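Local structure of alpha,alpha-trehalose-phosphate synthase (UDP-forming) (Burkholderia multivorans, 5UOF) at residues L130-I136 with V155-I159; H179-V183 with Y206-I212; C187-T192 with A223-V228. The protein is a glycosyltransferase of family 20 with the two-domain GT-B fold, each domain built round a sheet of largely parallel strands packed against helices. All coordinates share one frame; numbering follows the deposited sequence.

Along the chain, contact 1 comes first: residues 130-136 lead into strand 135-139, and after helix 146-152 the loop residues 155-158 return beside them and run into strand 159-162, closing a beta-alpha-beta crossover of neighbouring parallel strands. Contacts 2 and 3 follow in series with it and cross each other, since their segments alternate in the order 179-183, 187-192, 206-212, 223-228. Contact 2 joins helix 179-186 to the C-terminal end of helix 197-209, whereas contact 3 brings the entry to strand 191-194 against the hairpin turn leading into strand 226-232. Contacts 1 and 3 meet at the same sheet, where I159 O lies 2.8 Å from D190 N. I207 CD1 packs on C187 SG, linking contacts 2 and 3.

Contact 1: residues L130-I136 with V155-I159. With EDO (1,2-ethanediol), chain M.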
loop_
_atom_site.group_PDB
_atom_site.type_symbol
_atom_site.label_atom_id
_atom_site.label_comp_id
_atom_site.label_asym_id
_atom_site.label_seq_id
_atom_site.Cartn_x
_atom_site.Cartn_y
_atom_site.Cartn_z
ATOM N N LEU A 130 28.294 7.533 -27.054
ATOM C CA LEU A 130 27.512 8.760 -27.078
ATOM C C LEU A 130 28.212 9.879 -27.830
ATOM O O LEU A 130 29.436 10.028 -27.763
ATOM C CB LEU A 130 27.222 9.232 -25.657
ATOM C CG LEU A 130 26.273 8.323 -24.885
ATOM C CD1 LEU A 130 26.095 8.804 -23.456
ATOM C CD2 LEU A 130 24.917 8.254 -25.607
ATOM N N ARG A 131 27.438 10.651 -28.521
ATOM C CA ARG A 131 27.803 11.956 -29.025
ATOM C C ARG A 131 27.173 13.027 -28.145
ATOM O O ARG A 131 26.135 12.783 -27.516
ATOM C CB ARG A 131 27.348 12.128 -30.478
ATOM C CG ARG A 131 27.851 11.026 -31.378
ATOM C CD ARG A 131 27.341 11.144 -32.815
ATOM N NE ARG A 131 27.810 10.007 -33.601
ATOM C CZ ARG A 131 27.331 9.652 -34.786
ATOM N NH1 ARG A 131 26.350 10.346 -35.349
ATOM N NH2 ARG A 131 27.842 8.596 -35.407
ATOM N N PRO A 132 27.774 14.219 -28.089
ATOM C CA PRO A 132 27.350 15.206 -27.083
ATOM C C PRO A 132 25.894 15.635 -27.190
ATOM O O PRO A 132 25.321 16.038 -26.174
ATOM C CB PRO A 132 28.292 16.391 -27.337
ATOM C CG PRO A 132 29.427 15.836 -28.109
ATOM C CD PRO A 132 28.880 14.726 -28.924
ATOM N N ASP A 133 25.280 15.581 -28.375
ATOM C CA ASP A 133 23.909 16.043 -28.566
ATOM C C ASP A 133 22.891 14.913 -28.560
ATOM O O ASP A 133 21.700 15.173 -28.775
ATOM C CB ASP A 133 23.783 16.821 -29.880
ATOM C CG ASP A 133 24.055 15.952 -31.095
ATOM O OD1 ASP A 133 25.030 15.173 -31.064
ATOM O OD2 ASP A 133 23.286 16.038 -32.076
ATOM N N ASP A 134 23.324 13.674 -28.336
ATOM C CA ASP A 134 22.395 12.553 -28.318
ATOM C C ASP A 134 21.300 12.779 -27.284
ATOM O O ASP A 134 21.553 13.275 -26.180
ATOM C CB ASP A 134 23.125 11.249 -28.004
ATOM C CG ASP A 134 23.980 10.749 -29.160
ATOM O OD1 ASP A 134 23.771 11.199 -30.311
ATOM O OD2 ASP A 134 24.849 9.888 -28.902
ATOM N N LEU A 135 20.078 12.409 -27.649
ATOM C CA LEU A 135 18.960 12.362 -26.712
ATOM C C LEU A 135 18.795 10.926 -26.224
ATOM O O LEU A 135 18.618 10.011 -27.037
ATOM C CB LEU A 135 17.683 12.858 -27.389
ATOM C CG LEU A 135 17.811 14.187 -28.131
ATOM C CD1 LEU A 135 16.554 14.479 -28.944
ATOM C CD2 LEU A 135 18.095 15.326 -27.168
ATOM N N ILE A 136 18.834 10.726 -24.907
ATOM C CA ILE A 136 18.836 9.391 -24.317
ATOM C C ILE A 136 17.494 9.150 -23.643
ATOM O O ILE A 136 17.051 9.971 -22.832
ATOM C CB ILE A 136 19.991 9.225 -23.317
ATOM C CG1 ILE A 136 21.311 9.634 -23.996
ATOM C CG2 ILE A 136 20.066 7.791 -22.821
ATOM C CD1 ILE A 136 22.508 9.550 -23.067
ATOM N N VAL A 155 28.333 12.441 -18.304
ATOM C CA VAL A 155 27.377 12.586 -19.396
ATOM C C VAL A 155 26.438 13.747 -19.088
ATOM O O VAL A 155 25.715 13.733 -18.084
ATOM C CB VAL A 155 26.592 11.283 -19.616
ATOM C CG1 VAL A 155 25.500 11.468 -20.669
ATOM C CG2 VAL A 155 27.542 10.167 -20.022
ATOM N N LYS A 156 26.437 14.754 -19.958
ATOM C CA LYS A 156 25.583 15.922 -19.804
ATOM C C LYS A 156 24.398 15.918 -20.759
ATOM O O LYS A 156 23.623 16.880 -20.764
ATOM C CB LYS A 156 26.410 17.196 -19.996
ATOM C CG LYS A 156 27.584 17.263 -19.042
ATOM C CD LYS A 156 28.190 18.648 -18.968
ATOM C CE LYS A 156 29.238 18.686 -17.865
ATOM N NZ LYS A 156 28.730 18.019 -16.626
ATOM N N ASN A 157 24.229 14.857 -21.548
ATOM C CA ASN A 157 23.164 14.790 -22.536
ATOM C C ASN A 157 21.790 14.940 -21.883
ATOM O O ASN A 157 21.617 14.628 -20.701
ATOM C CB ASN A 157 23.212 13.451 -23.268
ATOM C CG ASN A 157 24.496 13.249 -24.027
ATOM O OD1 ASN A 157 25.584 13.207 -23.441
ATOM N ND2 ASN A 157 24.380 13.111 -25.338
ATOM N N PRO A 158 20.786 15.383 -22.640
ATOM C CA PRO A 158 19.405 15.218 -22.173
ATOM C C PRO A 158 19.112 13.740 -21.980
ATOM O O PRO A 158 19.364 12.925 -22.869
ATOM C CB PRO A 158 18.567 15.815 -23.312
ATOM C CG PRO A 158 19.532 16.692 -24.085
ATOM C CD PRO A 158 20.841 15.986 -23.983
ATOM N N ILE A 159 18.592 13.385 -20.803
ATOM C CA ILE A 159 18.222 12.005 -20.522
ATOM C C ILE A 159 16.805 11.999 -19.986
ATOM O O ILE A 159 16.488 12.756 -19.067
ATOM C CB ILE A 159 19.158 11.330 -19.502
ATOM C CG1 ILE A 159 20.629 11.611 -19.830
ATOM C CG2 ILE A 159 18.908 9.829 -19.494
ATOM C CD1 ILE A 159 21.598 11.036 -18.788
HETATM C C1 EDO M . 30.275 8.072 -31.241
HETATM O O1 EDO M . 30.263 8.473 -32.618
HETATM C C2 EDO M . 31.455 7.137 -30.972
HETATM O O2 EDO M . 31.262 5.889 -31.653
HETATM O O HOH W 1 26.616 16.512 -23.697
#
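N157 clasps the type I turn R131-D134 at the start of a beta-alpha-beta crossover, in which strand 135-139 runs parallel to strand 159-162 with helix 146-152 between them in sequence. The carboxamide nitrogen N157 ND2 gives one hydrogen to R131 O (2.8 Å) and the other to D134 O (3.0 Å, 167° at the hydrogen). Both acceptors lie within 2° of the amide plane, where the two hydrogens of the planar nitrogen point. With N157 CG anti to the carbonyl carbon (chi1 -62°), the amide enters the mouth of the turn. R131 O also accepts from D134 N, the bond that closes the turn, and R131 N in turn meets D134 OD2 at 2.7 Å from above the carboxylate plane. That carboxylate has a second partner in R11, through a salt bridge.

Beyond the turn the strands begin to pair: I136 N donates to P158 O (3.0 Å), I159 CA makes a CH...O contact with I136 O (3.3 Å), and the I136 and I159 side chains lie side by side on one face of the sheet. The L130 and V155 side chains cross at about a right angle, with L130 CD1 3.9 Å from V155 CG1, while L135 CD2 rests 3.7 Å from P158 CG. P158 also meets helix 450-472.

N157 OD1 points elsewhere and receives a weak bond from a water that also donates to P132 O. Since two carbonyls address the nitrogen end of the N157 amide, its flip is settled: an oxygen there would face two acceptors.

Contact 2: residues H179-V183 with Y206-I212; sequences HDELV and YIERRGI
The Y206 hydroxyl meets the rim of the H179 imidazole, with Y206 OH 2.6 Å from H179 ND1 in a hydrogen bond that either could donate. It joins the first turn of helix 179-186 to the last turn of helix 197-209 in the N-terminal GT-B domain. The two rings meet rim to rim with planes 74° apart, neither lying over the other. Both faces of the Y206 ring are occupied: V183 CG2 makes a CH-pi contact 3.8 Å from the ring centroid, and on the opposite face R210 CD lies 3.3 Å above the ring plane, over its centre. Beside this, V183 CG1 and I207 CD1 are pressed to 3.5 Å, tighter than ordinary carbon contact.

Further out, a water ties the polar ends together. It donates to D180 OD1 (2.8 Å), accepts from R210 NH2 (2.9 Å) and bonds to Y206 OH. H179 reaches the hydroxyl because its CG sits between the backbone N and carbonyl carbon (chi1 54°). The extended start of the R210 chain lays CD over the tyrosine, and the bend at chi3 (60°) turns the guanidinium toward H179 and the water. L173 of helix 170-173 packs on H179, V183 and Y206. R209, in the same last turn as Y206, forms a salt bridge with D205 of the second subunit. A Schellman motif ends helix 197-209, with G211, whose phi is positive, as its C-prime residue: I212 N bonds to I207 O at 2.9 Å and G211 N to E208 O at 3.1 Å.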
loop_
_atom_site.group_PDB
_atom_site.type_symbol
_atom_site.label_atom_id
_atom_site.label_comp_id
_atom_site.label_asym_id
_atom_site.label_seq_id
_atom_site.Cartn_x
_atom_site.Cartn_y
_atom_site.Cartn_z
ATOM N N HIS A 179 14.412 3.980 -0.661
ATOM C CA HIS A 179 13.511 4.852 -1.419
ATOM C C HIS A 179 14.114 6.234 -1.656
ATOM O O HIS A 179 13.967 6.798 -2.744
ATOM C CB HIS A 179 12.169 4.978 -0.689
ATOM C CG HIS A 179 12.289 5.419 0.737
ATOM N ND1 HIS A 179 12.284 6.747 1.114
ATOM C CD2 HIS A 179 12.393 4.704 1.880
ATOM C CE1 HIS A 179 12.392 6.827 2.428
ATOM N NE2 HIS A 179 12.449 5.601 2.918
ATOM N N ASP A 180 14.781 6.806 -0.647
ATOM C CA ASP A 180 15.368 8.132 -0.832
ATOM C C ASP A 180 16.410 8.127 -1.944
ATOM O O ASP A 180 16.452 9.047 -2.770
ATOM C CB ASP A 180 15.994 8.639 0.469
ATOM C CG ASP A 180 16.689 9.987 0.292
ATOM O OD1 ASP A 180 15.983 11.017 0.218
ATOM O OD2 ASP A 180 17.941 10.022 0.208
ATOM N N GLU A 181 17.253 7.094 -1.991
ATOM C CA GLU A 181 18.272 7.029 -3.036
ATOM C C GLU A 181 17.648 6.792 -4.409
ATOM O O GLU A 181 18.132 7.328 -5.416
ATOM C CB GLU A 181 19.281 5.934 -2.702
ATOM C CG GLU A 181 20.490 5.907 -3.627
ATOM C CD GLU A 181 21.599 5.017 -3.111
ATOM O OE1 GLU A 181 22.772 5.453 -3.128
ATOM O OE2 GLU A 181 21.302 3.883 -2.692
ATOM N N LEU A 182 16.585 5.982 -4.473
ATOM C CA LEU A 182 15.906 5.774 -5.750
ATOM C C LEU A 182 15.349 7.080 -6.287
ATOM O O LEU A 182 15.437 7.355 -7.493
ATOM C CB LEU A 182 14.789 4.747 -5.605
ATOM C CG LEU A 182 15.251 3.327 -5.278
ATOM C CD1 LEU A 182 14.064 2.436 -5.106
ATOM C CD2 LEU A 182 16.158 2.788 -6.367
ATOM N N VAL A 183 14.757 7.896 -5.412
ATOM C CA VAL A 183 14.199 9.162 -5.873
ATOM C C VAL A 183 15.316 10.110 -6.307
ATOM O O VAL A 183 15.176 10.833 -7.303
ATOM C CB VAL A 183 13.289 9.765 -4.787
ATOM C CG1 VAL A 183 12.969 11.209 -5.103
ATOM C CG2 VAL A 183 11.993 8.942 -4.662
ATOM N N TYR A 206 6.195 12.890 -2.985
ATOM C CA TYR A 206 7.407 12.498 -2.273
ATOM C C TYR A 206 8.379 13.665 -2.193
ATOM O O TYR A 206 8.893 13.991 -1.117
ATOM C CB TYR A 206 8.064 11.293 -2.958
ATOM C CG TYR A 206 9.234 10.705 -2.173
ATOM C CD1 TYR A 206 10.505 11.269 -2.242
ATOM C CD2 TYR A 206 9.067 9.572 -1.381
ATOM C CE1 TYR A 206 11.565 10.729 -1.532
ATOM C CE2 TYR A 206 10.127 9.033 -0.663
ATOM C CZ TYR A 206 11.371 9.617 -0.745
ATOM O OH TYR A 206 12.426 9.090 -0.037
ATOM N N ILE A 207 8.628 14.317 -3.334
ATOM C CA ILE A 207 9.609 15.402 -3.394
ATOM C C ILE A 207 9.179 16.565 -2.506
ATOM O O ILE A 207 9.966 17.084 -1.705
ATOM C CB ILE A 207 9.795 15.863 -4.854
ATOM C CG1 ILE A 207 10.364 14.734 -5.718
ATOM C CG2 ILE A 207 10.653 17.126 -4.915
ATOM C CD1 ILE A 207 11.801 14.458 -5.465
ATOM N N GLU A 208 7.919 16.992 -2.639
ATOM C CA GLU A 208 7.464 18.201 -1.952
ATOM C C GLU A 208 7.274 17.962 -0.459
ATOM O O GLU A 208 7.791 18.716 0.374
ATOM C CB GLU A 208 6.158 18.697 -2.581
ATOM C CG GLU A 208 6.358 19.283 -3.963
ATOM C CD GLU A 208 5.058 19.738 -4.596
ATOM O OE1 GLU A 208 4.020 19.073 -4.387
ATOM O OE2 GLU A 208 5.077 20.766 -5.298
ATOM N N ARG A 209 6.537 16.913 -0.101
ATOM C CA ARG A 209 6.157 16.733 1.293
ATOM C C ARG A 209 7.311 16.257 2.157
ATOM O O ARG A 209 7.274 16.444 3.375
ATOM C CB ARG A 209 4.981 15.767 1.382
ATOM C CG ARG A 209 3.762 16.351 0.701
ATOM C CD ARG A 209 2.603 15.407 0.678
ATOM N NE ARG A 209 1.384 16.121 0.313
ATOM C CZ ARG A 209 0.187 15.555 0.288
ATOM N NH1 ARG A 209 0.069 14.279 0.610
ATOM N NH2 ARG A 209 -0.885 16.272 -0.037
ATOM N N ARG A 210 8.337 15.659 1.568
ATOM C CA ARG A 210 9.506 15.268 2.338
ATOM C C ARG A 210 10.614 16.313 2.299
ATOM O O ARG A 210 11.718 16.047 2.787
ATOM C CB ARG A 210 10.014 13.915 1.853
ATOM C CG ARG A 210 9.007 12.827 2.065
ATOM C CD ARG A 210 9.509 11.529 1.546
ATOM N NE ARG A 210 10.741 11.127 2.213
ATOM C CZ ARG A 210 10.785 10.486 3.376
ATOM N NH1 ARG A 210 9.655 10.185 4.008
ATOM N NH2 ARG A 210 11.960 10.155 3.907
ATOM N N GLY A 211 10.340 17.496 1.753
ATOM C CA GLY A 211 11.312 18.572 1.779
ATOM C C GLY A 211 12.498 18.373 0.866
ATOM O O GLY A 211 13.548 18.977 1.086
ATOM N N ILE A 212 12.360 17.537 -0.158
ATOM C CA ILE A 212 13.467 17.287 -1.076
ATOM C C ILE A 212 13.567 18.380 -2.130
ATOM O O ILE A 212 14.669 18.759 -2.547
ATOM C CB ILE A 212 13.293 15.897 -1.700
ATOM C CG1 ILE A 212 13.444 14.862 -0.597
ATOM C CG2 ILE A 212 14.292 15.652 -2.839
ATOM C CD1 ILE A 212 12.979 13.559 -0.996
HETATM O O HOH W 2 13.729 11.186 1.858
#

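Contact 3: residues C187-T192 with A223-V228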
loop_
_atom_site.group_PDB
_atom_site.type_symbol
_atom_site.label_atom_id
_atom_site.label_comp_id
_atom_site.label_asym_id
_atom_site.label_seq_id
_atom_site.Cartn_x
_atom_site.Cartn_y
_atom_site.Cartn_z
ATOM N N CYS A 187 15.805 11.873 -10.051
ATOM C CA CYS A 187 16.090 13.276 -10.327
ATOM C C CYS A 187 17.350 13.483 -11.158
ATOM O O CYS A 187 17.658 14.628 -11.484
ATOM C CB CYS A 187 16.200 14.062 -9.019
ATOM S SG CYS A 187 14.630 14.108 -8.135
ATOM N N ALA A 188 18.080 12.423 -11.510
ATOM C CA ALA A 188 19.191 12.574 -12.446
ATOM C C ALA A 188 18.722 12.746 -13.886
ATOM O O ALA A 188 19.498 13.224 -14.724
ATOM C CB ALA A 188 20.130 11.369 -12.341
ATOM N N TYR A 189 17.477 12.371 -14.182
ATOM C CA TYR A 189 16.873 12.577 -15.493
ATOM C C TYR A 189 16.431 14.024 -15.675
ATOM O O TYR A 189 15.987 14.682 -14.731
ATOM C CB TYR A 189 15.663 11.647 -15.674
ATOM C CG TYR A 189 16.045 10.188 -15.662
ATOM C CD1 TYR A 189 16.516 9.572 -16.818
ATOM C CD2 TYR A 189 15.954 9.423 -14.489
ATOM C CE1 TYR A 189 16.887 8.237 -16.826
ATOM C CE2 TYR A 189 16.337 8.086 -14.481
ATOM C CZ TYR A 189 16.813 7.503 -15.653
ATOM O OH TYR A 189 17.207 6.182 -15.670
ATOM N N ASP A 190 16.552 14.522 -16.913
ATOM C CA ASP A 190 15.955 15.813 -17.239
ATOM C C ASP A 190 14.450 15.709 -17.404
ATOM O O ASP A 190 13.735 16.689 -17.167
ATOM C CB ASP A 190 16.570 16.376 -18.516
ATOM C CG ASP A 190 18.056 16.497 -18.409
ATOM O OD1 ASP A 190 18.516 17.355 -17.628
ATOM O OD2 ASP A 190 18.752 15.695 -19.060
ATOM N N VAL A 191 13.960 14.542 -17.816
ATOM C CA VAL A 191 12.535 14.274 -17.951
ATOM C C VAL A 191 12.237 12.943 -17.276
ATOM O O VAL A 191 12.884 11.930 -17.572
ATOM C CB VAL A 191 12.089 14.233 -19.427
ATOM C CG1 VAL A 191 10.572 14.005 -19.520
ATOM C CG2 VAL A 191 12.502 15.516 -20.176
ATOM N N THR A 192 11.275 12.946 -16.359
ATOM C CA THR A 192 10.814 11.735 -15.688
ATOM C C THR A 192 9.336 11.565 -16.014
ATOM O O THR A 192 8.501 12.344 -15.541
ATOM C CB THR A 192 11.061 11.827 -14.183
ATOM O OG1 THR A 192 12.460 12.049 -13.955
ATOM C CG2 THR A 192 10.659 10.548 -13.500
ATOM N N ALA A 223 15.099 19.723 -7.521
ATOM C CA ALA A 223 15.450 18.764 -6.485
ATOM C C ALA A 223 16.802 18.152 -6.806
ATOM O O ALA A 223 17.140 17.939 -7.976
ATOM C CB ALA A 223 14.384 17.664 -6.349
ATOM N N HIS A 224 17.556 17.851 -5.745
ATOM C CA HIS A 224 18.883 17.245 -5.856
ATOM C C HIS A 224 19.765 18.025 -6.828
ATOM O O HIS A 224 20.493 17.451 -7.643
ATOM C CB HIS A 224 18.781 15.774 -6.262
ATOM C CG HIS A 224 18.209 14.891 -5.197
ATOM N ND1 HIS A 224 18.929 14.502 -4.085
ATOM C CD2 HIS A 224 16.985 14.325 -5.069
ATOM C CE1 HIS A 224 18.173 13.732 -3.324
ATOM N NE2 HIS A 224 16.990 13.608 -3.897
ATOM N N GLY A 225 19.688 19.353 -6.740
ATOM C CA GLY A 225 20.478 20.241 -7.566
ATOM C C GLY A 225 20.157 20.221 -9.041
ATOM O O GLY A 225 20.948 20.734 -9.836
ATOM N N ARG A 226 19.024 19.655 -9.442
ATOM C CA ARG A 226 18.667 19.555 -10.847
ATOM C C ARG A 226 17.253 20.084 -11.061
ATOM O O ARG A 226 16.477 20.248 -10.118
ATOM C CB ARG A 226 18.788 18.109 -11.343
ATOM C CG ARG A 226 20.192 17.518 -11.138
ATOM C CD ARG A 226 20.345 16.174 -11.836
ATOM N NE ARG A 226 19.994 16.260 -13.251
ATOM C CZ ARG A 226 20.868 16.517 -14.218
ATOM N NH1 ARG A 226 22.147 16.714 -13.926
ATOM N NH2 ARG A 226 20.467 16.583 -15.476
ATOM N N VAL A 227 16.941 20.382 -12.317
ATOM C CA VAL A 227 15.600 20.780 -12.723
ATOM C C VAL A 227 15.016 19.626 -13.523
ATOM O O VAL A 227 15.595 19.201 -14.529
ATOM C CB VAL A 227 15.617 22.080 -13.542
ATOM C CG1 VAL A 227 14.195 22.569 -13.782
ATOM C CG2 VAL A 227 16.420 23.144 -12.823
ATOM N N VAL A 228 13.875 19.111 -13.084
ATOM C CA VAL A 228 13.305 17.894 -13.638
ATOM C C VAL A 228 11.920 18.218 -14.177
ATOM O O VAL A 228 11.093 18.788 -13.458
ATOM C CB VAL A 228 13.220 16.780 -12.577
ATOM C CG1 VAL A 228 12.801 15.471 -13.215
ATOM C CG2 VAL A 228 14.550 16.636 -11.833
HETATM O O HOH W 3 17.599 16.969 -14.193
HETATM O O HOH W 4 17.498 19.425 -16.623
HETATM O O HOH W 5 14.418 19.402 -17.336
#
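The R226 guanidinium has A188 O over one face, 3.6 Å from R226 CZ, and C187 O and D190 OD1 at its edge. The edge contact with D190 is a salt bridge, but its hydrogen bond is weak: R226 NH2 stands 3.0 Å from D190 OD1 with an angle of only 122° at the hydrogen, and the carboxylate and guanidinium planes are 56° apart. R226 CD lies 3.1 Å from C187 O, and from there the bend at chi3 (54°) carries the guanidinium across A188 O toward D190. The other oxygen of that carboxylate, D190 OD2, is held by a salt bridge from R151 and a hydrogen bond from I159 N. R151 and R226 bring like charges close here, probably offset by the D190 carboxylate. The second flat group, the H224 ring, presents its edge to a sulfur, with C187 SG 3.9 Å from H224 CD2.

Both R226 and H224 belong to a beta hairpin whose type I' turn runs from A223 to R226. Its closing pair bonds in both directions, A223 N to R226 O and R226 N to A223 O, and G225 occupies a turn position with positive phi. The hairpin's second strand, 226-232, runs parallel to strand 191-194 in the sheet of the N-terminal domain. Direct backbone pairing between them starts where D190 bonds with K229; ahead of that point, waters occupy the seam. One accepts from R226 NE (2.7 Å) and lies 2.8 Å from Y189 O, with V227 O also in reach, although it has fewer protons than nearby acceptors.

C187 SG also packs on A223 CB (4.0 Å), and F203 and I207 of helix 197-209 touch the cysteine. V228 CG1 approaches Y189 O to 3.6 Å.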